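Long-range contacts in Myo-inositol phosphohydrolase (PDB 4WU3), which probably removes phosphate groups from myo-inositol phosphates such as phytate, and here is seen with inositol-(1,3,4,5)-tetrakisphosphate bound: residues 395-405 against 493-502; 422-430 against 452-463. The protein carries 2 engineered substitutions. One frame throughout, in Å; residues are numbered along the deposited sequence.

Contact 1 of 2, residues 395-405 against 493-502; sequences EFSNGELQAML and EQQLVEKNGL
Leu401 and Leu496 reach toward each other tip to tip at the middle of this helix pair, with Leu401 CD2 3.9 Å from Leu496 CG. Each holds CG anti to its own backbone N (chi1 178°), which points the side chain at the facing helix; the axes of helices 398-405 and 493-499 cross at -35°, 11.1 Å apart. One turn further on, Leu405 CD2 rests 3.8 Å from Leu502 CD1. At the other end Phe396 offers its ring edge to Val497 CG2, while Leu401 CD1 lies against one face of the ring, displaced toward its rim.

Outward, the packing gives way to amides. Gln402 NE2 donates to Asn500 OD1 (2.9 Å) from above the carbonyl plane and also to Asn398 OD1 at 3.2 Å. Asn500 ND2 gives one N-H to Leu496 O, 3.0 Å away, and the other to a water that donates to Asn398 OD1. Ser397 and Glu400 form a capping box at the start of the first helix; the second ends in a Schellman motif at Gly501. Glu493 OE2 bonds to His539.

The contact lies against the mixed sheet that holds strands 416-422 and 535-539: Phe396, from the loop before the first helix, packs with Glu493 and Val497 on Ile418 of strand 416-422, and Met404 touches His537 of strand 535-539.

Contact 2 of 2, residues 422-430 against 452-463; sequences RQETHGVFN and VLKDENSRLNAA
Glu456 reaches from the helix to the backbone of Thr425 and His426, where strand 426-429, part of a mixed six-stranded sheet in this PTP-like phosphatase, packs along helix 452-463. Strand and helix run in nearly the same direction, 21° apart. Followed outward, Glu456 CB first passes beside Thr425 OG1 and CG2. CG, anti to the backbone N (chi1 -166°), then comes to 3.3 Å from His426 O, and the extended chain carries the carboxylate to the strand. There OE2 takes a nearly straight bond from His426 N at 2.8 Å (172°), arriving on the anti side and somewhat out of the carboxylate plane. The same oxygen is also only 2.9 Å from His426 O, an acceptor-acceptor approach that is probably eased by a water donating to that carbonyl and by the salt bridge from Arg506 to Glu456 OE1. Replacing Glu456 with an alanine removes the carboxylate and is likely to leave His426 N without its acceptor and Arg506 without this anionic partner.

One residue earlier on the helix, Asp455 OD1 accepts from Thr425 OG1 at 2.6 Å, while its other oxygen, OD2, is held in a salt bridge by Arg459 NE. Thr425 OG1 is bonded to Asn444 as well. Toward the start of the helix segment, Val452 CG1 presses on Gln423 O at 3.3 Å.

Farther along the strand the contact turns apolar. Gly427 lets the helix come close, since a CB there would run into Leu460 CD2. That methyl lies 3.5 Å from Phe429 CE1, and the next ring carbon, Phe429 CZ, meets Ala463 CB at the same 3.5 Å.

Contact 2 is nested in the chain loop that contact 1 closes, and their centres are about 16 Å apart. They join through a salt bridge, Glu395 OE1 to Arg422 NH1 at 2.7 Å, and through apolar packing of Leu496 CD2 on Val428 CG2 at 4.0 Å. The charged link points to the ligand site: Arg422 grips Glu424 OE2 with NE and NH2, and Glu424 OE1 in turn pairs with Arg546, which lines the inositol-tetrakisphosphate pocket. The Glu424 side chain is about 5 Å from a bound ligand and that of Glu395 about 8 Å, consistent with a second shell behind the pocket. Glu395 also shares a backbone hydrogen bond with Gln541, another pocket residue.

Contact 1 of 2, residues 395-405 against 493-502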
loop_
_atom_site.group_PDB
_atom_site.type_symbol
_atom_site.label_atom_id
_atom_site.label_comp_id
_atom_site.label_asym_id
_atom_site.label_seq_id
_atom_site.Cartn_x
_atom_site.Cartn_y
_atom_site.Cartn_z
ATOM N N GLU A 395 -3.422 10.261 40.323
ATOM C CA GLU A 395 -4.129 9.226 41.051
ATOM C C GLU A 395 -3.445 8.987 42.394
ATOM O O GLU A 395 -2.258 9.269 42.550
ATOM C CB GLU A 395 -4.159 7.935 40.242
ATOM C CG GLU A 395 -4.981 6.839 40.887
ATOM C CD GLU A 395 -6.454 7.169 40.911
ATOM O OE1 GLU A 395 -7.153 6.941 39.907
ATOM O OE2 GLU A 395 -6.927 7.663 41.942
ATOM N N PHE A 396 -4.199 8.471 43.359
ATOM C CA PHE A 396 -3.681 8.232 44.711
ATOM C C PHE A 396 -3.890 6.789 45.173
ATOM O O PHE A 396 -4.965 6.204 44.996
ATOM C CB PHE A 396 -4.332 9.187 45.730
ATOM C CG PHE A 396 -5.832 9.285 45.611
ATOM C CD1 PHE A 396 -6.649 8.301 46.138
ATOM C CD2 PHE A 396 -6.420 10.361 44.965
ATOM C CE1 PHE A 396 -8.026 8.384 46.023
ATOM C CE2 PHE A 396 -7.799 10.461 44.847
ATOM C CZ PHE A 396 -8.603 9.470 45.383
ATOM N N SER A 397 -2.840 6.225 45.760
ATOM C CA SER A 397 -2.940 4.996 46.512
ATOM C C SER A 397 -3.602 5.319 47.855
ATOM O O SER A 397 -3.841 6.488 48.165
ATOM C CB SER A 397 -1.545 4.465 46.774
ATOM O OG SER A 397 -0.795 5.435 47.470
ATOM N N ASN A 398 -3.852 4.292 48.666
ATOM C CA ASN A 398 -4.409 4.489 50.010
ATOM C C ASN A 398 -3.548 5.404 50.860
ATOM O O ASN A 398 -4.039 6.326 51.508
ATOM C CB ASN A 398 -4.562 3.163 50.748
ATOM C CG ASN A 398 -5.114 3.348 52.154
ATOM O OD1 ASN A 398 -5.995 4.179 52.377
ATOM N ND2 ASN A 398 -4.578 2.601 53.111
ATOM N N GLY A 399 -2.253 5.136 50.855
ATOM C CA GLY A 399 -1.311 5.908 51.646
ATOM C C GLY A 399 -1.312 7.363 51.254
ATOM O O GLY A 399 -1.108 8.231 52.092
ATOM N N GLU A 400 -1.511 7.631 49.972
ATOM C CA GLU A 400 -1.479 9.005 49.497
ATOM C C GLU A 400 -2.793 9.690 49.817
ATOM O O GLU A 400 -2.827 10.881 50.084
ATOM C CB GLU A 400 -1.177 9.054 48.010
ATOM C CG GLU A 400 0.260 8.685 47.700
ATOM C CD GLU A 400 0.468 8.349 46.247
ATOM O OE1 GLU A 400 -0.226 7.442 45.740
ATOM O OE2 GLU A 400 1.334 8.989 45.619
ATOM N N LEU A 401 -3.878 8.934 49.820
ATOM C CA LEU A 401 -5.138 9.518 50.239
ATOM C C LEU A 401 -5.054 9.929 51.707
ATOM O O LEU A 401 -5.529 11.005 52.075
ATOM C CB LEU A 401 -6.303 8.563 50.034
ATOM C CG LEU A 401 -7.633 9.137 50.516
ATOM C CD1 LEU A 401 -8.054 10.348 49.702
ATOM C CD2 LEU A 401 -8.698 8.063 50.460
ATOM N N GLN A 402 -4.434 9.090 52.532
ATOM C CA GLN A 402 -4.300 9.403 53.963
ATOM C C GLN A 402 -3.527 10.700 54.161
ATOM O O GLN A 402 -3.855 11.485 55.046
ATOM C CB GLN A 402 -3.618 8.266 54.739
ATOM C CG GLN A 402 -4.364 6.938 54.694
ATOM C CD GLN A 402 -5.778 7.028 55.258
ATOM O OE1 GLN A 402 -6.021 7.691 56.266
ATOM N NE2 GLN A 402 -6.713 6.354 54.610
ATOM N N ALA A 403 -2.510 10.936 53.342
ATOM C CA ALA A 403 -1.725 12.161 53.455
ATOM C C ALA A 403 -2.500 13.403 52.996
ATOM O O ALA A 403 -2.296 14.493 53.531
ATOM C CB ALA A 403 -0.430 12.034 52.674
ATOM N N MET A 404 -3.370 13.245 52.000
ATOM C CA MET A 404 -4.174 14.368 51.497
ATOM C C MET A 404 -5.206 14.822 52.517
ATOM O O MET A 404 -5.541 15.998 52.600
ATOM C CB MET A 404 -4.947 13.962 50.258
ATOM C CG MET A 404 -4.145 13.870 48.985
ATOM S SD MET A 404 -5.210 13.375 47.617
ATOM C CE MET A 404 -6.605 14.449 47.873
ATOM N N LEU A 405 -5.726 13.866 53.269
ATOM C CA LEU A 405 -6.853 14.114 54.156
ATOM C C LEU A 405 -6.677 15.299 55.098
ATOM O O LEU A 405 -7.511 16.188 55.111
ATOM C CB LEU A 405 -7.169 12.859 54.963
ATOM C CG LEU A 405 -8.106 11.896 54.247
ATOM C CD1 LEU A 405 -8.183 10.585 55.015
ATOM C CD2 LEU A 405 -9.482 12.534 54.111
ATOM N N GLU A 493 -12.099 2.937 43.753
ATOM C CA GLU A 493 -11.664 4.193 44.364
ATOM C C GLU A 493 -12.795 4.791 45.186
ATOM O O GLU A 493 -12.568 5.397 46.238
ATOM C CB GLU A 493 -11.218 5.202 43.309
ATOM C CG GLU A 493 -10.961 6.582 43.886
ATOM C CD GLU A 493 -10.193 7.492 42.943
ATOM O OE1 GLU A 493 -9.166 7.045 42.372
ATOM O OE2 GLU A 493 -10.604 8.667 42.797
ATOM N N GLN A 494 -14.015 4.628 44.691
ATOM C CA GLN A 494 -15.177 5.138 45.393
ATOM C C GLN A 494 -15.274 4.538 46.787
ATOM O O GLN A 494 -15.458 5.270 47.759
ATOM C CB GLN A 494 -16.452 4.838 44.627
ATOM C CG GLN A 494 -17.690 5.064 45.468
ATOM C CD GLN A 494 -18.927 5.210 44.627
ATOM O OE1 GLN A 494 -19.030 4.635 43.546
ATOM N NE2 GLN A 494 -19.878 5.985 45.120
ATOM N N GLN A 495 -15.151 3.210 46.870
ATOM C CA GLN A 495 -15.152 2.511 48.152
ATOM C C GLN A 495 -14.068 3.050 49.046
ATOM O O GLN A 495 -14.324 3.363 50.200
ATOM C CB GLN A 495 -14.942 1.010 47.961
ATOM C CG GLN A 495 -16.159 0.292 47.421
ATOM C CD GLN A 495 -15.895 -1.165 47.103
ATOM O OE1 GLN A 495 -14.861 -1.527 46.535
ATOM N NE2 GLN A 495 -16.835 -2.018 47.478
ATOM N N LEU A 496 -12.853 3.171 48.515
ATOM C CA LEU A 496 -11.756 3.762 49.282
ATOM C C LEU A 496 -12.081 5.178 49.778
ATOM O O LEU A 496 -11.862 5.497 50.946
ATOM C CB LEU A 496 -10.469 3.803 48.448
ATOM C CG LEU A 496 -9.265 4.445 49.158
ATOM C CD1 LEU A 496 -8.933 3.689 50.439
ATOM C CD2 LEU A 496 -8.058 4.494 48.227
ATOM N N VAL A 497 -12.582 6.028 48.889
ATOM C CA VAL A 497 -12.838 7.423 49.239
ATOM C C VAL A 497 -13.960 7.563 50.277
ATOM O O VAL A 497 -13.841 8.325 51.234
ATOM C CB VAL A 497 -13.176 8.258 47.984
ATOM C CG1 VAL A 497 -13.858 9.554 48.370
ATOM C CG2 VAL A 497 -11.906 8.548 47.194
ATOM N N GLU A 498 -15.041 6.813 50.105
ATOM C CA GLU A 498 -16.198 6.979 50.987
ATOM C C GLU A 498 -15.919 6.419 52.375
ATOM O O GLU A 498 -16.266 7.029 53.383
ATOM C CB GLU A 498 -17.440 6.365 50.357
ATOM C CG GLU A 498 -17.919 7.167 49.149
ATOM C CD GLU A 498 -19.119 6.559 48.449
ATOM O OE1 GLU A 498 -19.512 5.423 48.788
ATOM O OE2 GLU A 498 -19.671 7.214 47.545
ATOM N N LYS A 499 -15.242 5.279 52.404
ATOM C CA LYS A 499 -14.713 4.679 53.628
ATOM C C LYS A 499 -13.925 5.694 54.466
ATOM O O LYS A 499 -13.902 5.600 55.691
ATOM C CB LYS A 499 -13.832 3.483 53.225
ATOM C CG LYS A 499 -12.946 2.860 54.290
ATOM C CD LYS A 499 -12.065 1.790 53.655
ATOM C CE LYS A 499 -11.062 1.198 54.634
ATOM N NZ LYS A 499 -10.010 0.405 53.935
ATOM N N ASN A 500 -13.271 6.653 53.813
ATOM C CA ASN A 500 -12.498 7.687 54.522
ATOM C C ASN A 500 -13.251 9.009 54.703
ATOM O O ASN A 500 -12.647 10.052 54.962
ATOM C CB ASN A 500 -11.151 7.927 53.830
ATOM C CG ASN A 500 -10.130 6.848 54.163
ATOM O OD1 ASN A 500 -9.467 6.899 55.199
ATOM N ND2 ASN A 500 -10.011 5.862 53.292
ATOM N N GLY A 501 -14.573 8.957 54.564
ATOM C CA GLY A 501 -15.430 10.082 54.934
ATOM C C GLY A 501 -15.538 11.198 53.906
ATOM O O GLY A 501 -15.909 12.324 54.242
ATOM N N LEU A 502 -15.224 10.898 52.649
ATOM C CA LEU A 502 -15.337 11.892 51.590
ATOM C C LEU A 502 -16.387 11.472 50.580
ATOM O O LEU A 502 -16.755 10.307 50.512
ATOM C CB LEU A 502 -13.995 12.081 50.880
ATOM C CG LEU A 502 -12.799 12.425 51.760
ATOM C CD1 LEU A 502 -11.516 12.367 50.947
ATOM C CD2 LEU A 502 -12.965 13.796 52.387
HETATM O O HOH W 1 -7.599 5.298 44.048
HETATM O O HOH W 2 -8.283 3.615 53.856
#

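Contact 2 of 2, residues 422-430 against 452-463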
loop_
_atom_site.group_PDB
_atom_site.type_symbol
_atom_site.label_atom_id
_atom_site.label_comp_id
_atom_site.label_asym_id
_atom_site.label_seq_id
_atom_site.Cartn_x
_atom_site.Cartn_y
_atom_site.Cartn_z
ATOM N N ARG A 422 -11.503 9.831 35.297
ATOM C CA ARG A 422 -10.889 8.793 34.470
ATOM C C ARG A 422 -11.875 7.880 33.735
ATOM O O ARG A 422 -12.648 7.149 34.363
ATOM C CB ARG A 422 -9.987 7.938 35.342
ATOM C CG ARG A 422 -8.910 8.720 36.067
ATOM C CD ARG A 422 -8.011 7.766 36.833
ATOM N NE ARG A 422 -7.168 6.975 35.943
ATOM C CZ ARG A 422 -6.272 6.089 36.360
ATOM N NH1 ARG A 422 -6.101 5.865 37.661
ATOM N NH2 ARG A 422 -5.539 5.429 35.474
ATOM N N GLN A 423 -11.827 7.898 32.404
ATOM C CA GLN A 423 -12.674 6.995 31.625
ATOM C C GLN A 423 -12.175 5.566 31.759
ATOM O O GLN A 423 -12.959 4.622 31.827
ATOM C CB GLN A 423 -12.701 7.367 30.145
ATOM C CG GLN A 423 -13.615 6.434 29.360
ATOM C CD GLN A 423 -13.689 6.742 27.879
ATOM O OE1 GLN A 423 -12.667 6.793 27.181
ATOM N NE2 GLN A 423 -14.912 6.914 27.378
ATOM N N GLU A 424 -10.855 5.422 31.788
ATOM C CA GLU A 424 -10.224 4.116 31.854
ATOM C C GLU A 424 -10.582 3.429 33.171
ATOM O O GLU A 424 -10.781 4.089 34.203
ATOM C CB GLU A 424 -8.701 4.246 31.713
ATOM C CG GLU A 424 -8.011 5.004 32.840
ATOM C CD GLU A 424 -7.797 6.481 32.543
ATOM O OE1 GLU A 424 -8.503 7.035 31.679
ATOM O OE2 GLU A 424 -6.919 7.093 33.179
ATOM N N THR A 425 -10.667 2.108 33.121
ATOM C CA THR A 425 -10.976 1.296 34.299
ATOM C C THR A 425 -9.798 1.293 35.278
ATOM O O THR A 425 -8.669 1.053 34.880
ATOM C CB THR A 425 -11.298 -0.156 33.886
ATOM O OG1 THR A 425 -12.645 -0.228 33.420
ATOM C CG2 THR A 425 -11.122 -1.113 35.056
ATOM N N HIS A 426 -10.067 1.580 36.548
ATOM C CA HIS A 426 -9.025 1.594 37.579
ATOM C C HIS A 426 -9.617 1.255 38.936
ATOM O O HIS A 426 -10.842 1.222 39.106
ATOM C CB HIS A 426 -8.340 2.956 37.672
ATOM C CG HIS A 426 -9.223 4.032 38.216
ATOM N ND1 HIS A 426 -8.996 4.640 39.435
ATOM C CD2 HIS A 426 -10.350 4.595 37.717
ATOM C CE1 HIS A 426 -9.939 5.544 39.653
ATOM N NE2 HIS A 426 -10.776 5.532 38.629
ATOM N N GLY A 427 -8.724 1.021 39.899
ATOM C CA GLY A 427 -9.116 0.692 41.259
ATOM C C GLY A 427 -7.919 0.588 42.168
ATOM O O GLY A 427 -6.892 1.211 41.921
ATOM N N VAL A 428 -8.056 -0.208 43.220
ATOM C CA VAL A 428 -6.997 -0.370 44.213
ATOM C C VAL A 428 -6.736 -1.849 44.474
ATOM O O VAL A 428 -7.648 -2.591 44.844
ATOM C CB VAL A 428 -7.375 0.320 45.545
ATOM C CG1 VAL A 428 -6.210 0.289 46.525
ATOM C CG2 VAL A 428 -7.795 1.754 45.291
ATOM N N PHE A 429 -5.489 -2.263 44.262
ATOM C CA PHE A 429 -5.020 -3.616 44.588
ATOM C C PHE A 429 -4.018 -3.537 45.725
ATOM O O PHE A 429 -2.970 -2.912 45.558
ATOM C CB PHE A 429 -4.289 -4.249 43.404
ATOM C CG PHE A 429 -5.177 -4.640 42.264
ATOM C CD1 PHE A 429 -6.556 -4.607 42.386
ATOM C CD2 PHE A 429 -4.623 -5.072 41.076
ATOM C CE1 PHE A 429 -7.371 -4.984 41.338
ATOM C CE2 PHE A 429 -5.429 -5.454 40.020
ATOM C CZ PHE A 429 -6.805 -5.405 40.149
ATOM N N ASN A 430 -4.313 -4.180 46.856
ATOM C CA ASN A 430 -3.388 -4.185 48.013
ATOM C C ASN A 430 -2.940 -2.794 48.445
ATOM O O ASN A 430 -1.819 -2.621 48.927
ATOM C CB ASN A 430 -2.118 -4.991 47.712
ATOM C CG ASN A 430 -2.401 -6.424 47.311
ATOM O OD1 ASN A 430 -3.428 -6.996 47.659
ATOM N ND2 ASN A 430 -1.467 -7.018 46.581
ATOM N N VAL A 452 -18.676 1.900 31.612
ATOM C CA VAL A 452 -17.388 2.034 32.284
ATOM C C VAL A 452 -17.431 1.428 33.681
ATOM O O VAL A 452 -16.571 0.632 34.038
ATOM C CB VAL A 452 -16.943 3.501 32.399
ATOM C CG1 VAL A 452 -15.768 3.632 33.357
ATOM C CG2 VAL A 452 -16.569 4.036 31.029
ATOM N N LEU A 453 -18.430 1.797 34.475
ATOM C CA LEU A 453 -18.512 1.297 35.849
ATOM C C LEU A 453 -18.735 -0.215 35.897
ATOM O O LEU A 453 -18.225 -0.891 36.798
ATOM C CB LEU A 453 -19.609 2.017 36.630
ATOM C CG LEU A 453 -19.304 3.484 36.913
ATOM C CD1 LEU A 453 -20.546 4.186 37.448
ATOM C CD2 LEU A 453 -18.143 3.597 37.890
ATOM N N LYS A 454 -19.491 -0.739 34.932
ATOM C CA LYS A 454 -19.733 -2.176 34.843
ATOM C C LYS A 454 -18.463 -2.940 34.461
ATOM O O LYS A 454 -18.159 -3.982 35.037
ATOM C CB LYS A 454 -20.830 -2.478 33.827
ATOM C CG LYS A 454 -21.096 -3.967 33.700
ATOM C CD LYS A 454 -22.090 -4.294 32.603
ATOM C CE LYS A 454 -22.345 -5.793 32.558
ATOM N NZ LYS A 454 -23.128 -6.188 31.358
ATOM N N ASP A 455 -17.728 -2.423 33.484
ATOM C CA ASP A 455 -16.442 -3.002 33.127
ATOM C C ASP A 455 -15.520 -2.956 34.338
ATOM O O ASP A 455 -14.862 -3.935 34.647
ATOM C CB ASP A 455 -15.818 -2.243 31.950
ATOM C CG ASP A 455 -14.443 -2.777 31.563
ATOM O OD1 ASP A 455 -13.445 -2.399 32.210
ATOM O OD2 ASP A 455 -14.352 -3.559 30.594
ATOM N N GLU A 456 -15.501 -1.824 35.034
ATOM C CA GLU A 456 -14.621 -1.629 36.192
ATOM C C GLU A 456 -14.906 -2.617 37.314
ATOM O O GLU A 456 -14.005 -3.296 37.808
ATOM C CB GLU A 456 -14.747 -0.192 36.725
ATOM C CG GLU A 456 -13.658 0.238 37.699
ATOM C CD GLU A 456 -13.532 1.752 37.791
ATOM O OE1 GLU A 456 -14.316 2.361 38.555
ATOM O OE2 GLU A 456 -12.656 2.338 37.101
ATOM N N ASN A 457 -16.160 -2.687 37.742
ATOM C CA ASN A 457 -16.502 -3.566 38.843
ATOM C C ASN A 457 -16.167 -5.009 38.501
ATOM O O ASN A 457 -15.675 -5.762 39.348
ATOM C CB ASN A 457 -17.975 -3.415 39.213
ATOM C CG ASN A 457 -18.248 -2.125 39.964
ATOM O OD1 ASN A 457 -17.588 -1.825 40.957
ATOM N ND2 ASN A 457 -19.222 -1.358 39.495
ATOM N N SER A 458 -16.412 -5.374 37.247
ATOM C CA SER A 458 -16.248 -6.749 36.804
ATOM C C SER A 458 -14.786 -7.163 36.799
ATOM O O SER A 458 -14.436 -8.262 37.249
ATOM C CB SER A 458 -16.842 -6.924 35.410
ATOM O OG SER A 458 -16.733 -8.269 34.985
ATOM N N ARG A 459 -13.929 -6.281 36.300
ATOM C CA ARG A 459 -12.515 -6.608 36.179
ATOM C C ARG A 459 -11.813 -6.607 37.532
ATOM O O ARG A 459 -10.915 -7.419 37.761
ATOM C CB ARG A 459 -11.812 -5.660 35.202
ATOM C CG ARG A 459 -12.231 -5.870 33.762
ATOM C CD ARG A 459 -11.405 -5.055 32.773
ATOM N NE ARG A 459 -11.909 -5.207 31.404
ATOM C CZ ARG A 459 -11.601 -6.218 30.595
ATOM N NH1 ARG A 459 -10.773 -7.175 30.995
ATOM N NH2 ARG A 459 -12.117 -6.273 29.378
ATOM N N LEU A 460 -12.212 -5.700 38.422
ATOM C CA LEU A 460 -11.628 -5.645 39.765
ATOM C C LEU A 460 -11.998 -6.905 40.554
ATOM O O LEU A 460 -11.145 -7.556 41.175
ATOM C CB LEU A 460 -12.095 -4.393 40.515
ATOM C CG LEU A 460 -11.553 -3.069 39.989
ATOM C CD1 LEU A 460 -12.282 -1.896 40.630
ATOM C CD2 LEU A 460 -10.052 -2.969 40.227
ATOM N N ASN A 461 -13.279 -7.250 40.530
ATOM C CA ASN A 461 -13.737 -8.472 41.174
ATOM C C ASN A 461 -12.983 -9.693 40.676
ATOM O O ASN A 461 -12.454 -10.464 41.480
ATOM C CB ASN A 461 -15.233 -8.644 40.971
ATOM C CG ASN A 461 -16.028 -7.647 41.778
ATOM O OD1 ASN A 461 -15.530 -7.110 42.771
ATOM N ND2 ASN A 461 -17.266 -7.393 41.367
ATOM N N ALA A 462 -12.890 -9.824 39.355
ATOM C CA ALA A 462 -12.240 -10.968 38.743
ATOM C C ALA A 462 -10.769 -11.070 39.119
ATOM O O ALA A 462 -10.180 -12.146 39.026
ATOM C CB ALA A 462 -12.385 -10.907 37.241
ATOM N N ALA A 463 -10.179 -9.961 39.553
ATOM C CA ALA A 463 -8.760 -9.938 39.894
ATOM C C ALA A 463 -8.493 -10.426 41.320
ATOM O O ALA A 463 -7.387 -10.876 41.619
ATOM C CB ALA A 463 -8.192 -8.540 39.708
HETATM O O HOH W 3 -12.283 2.410 41.008
#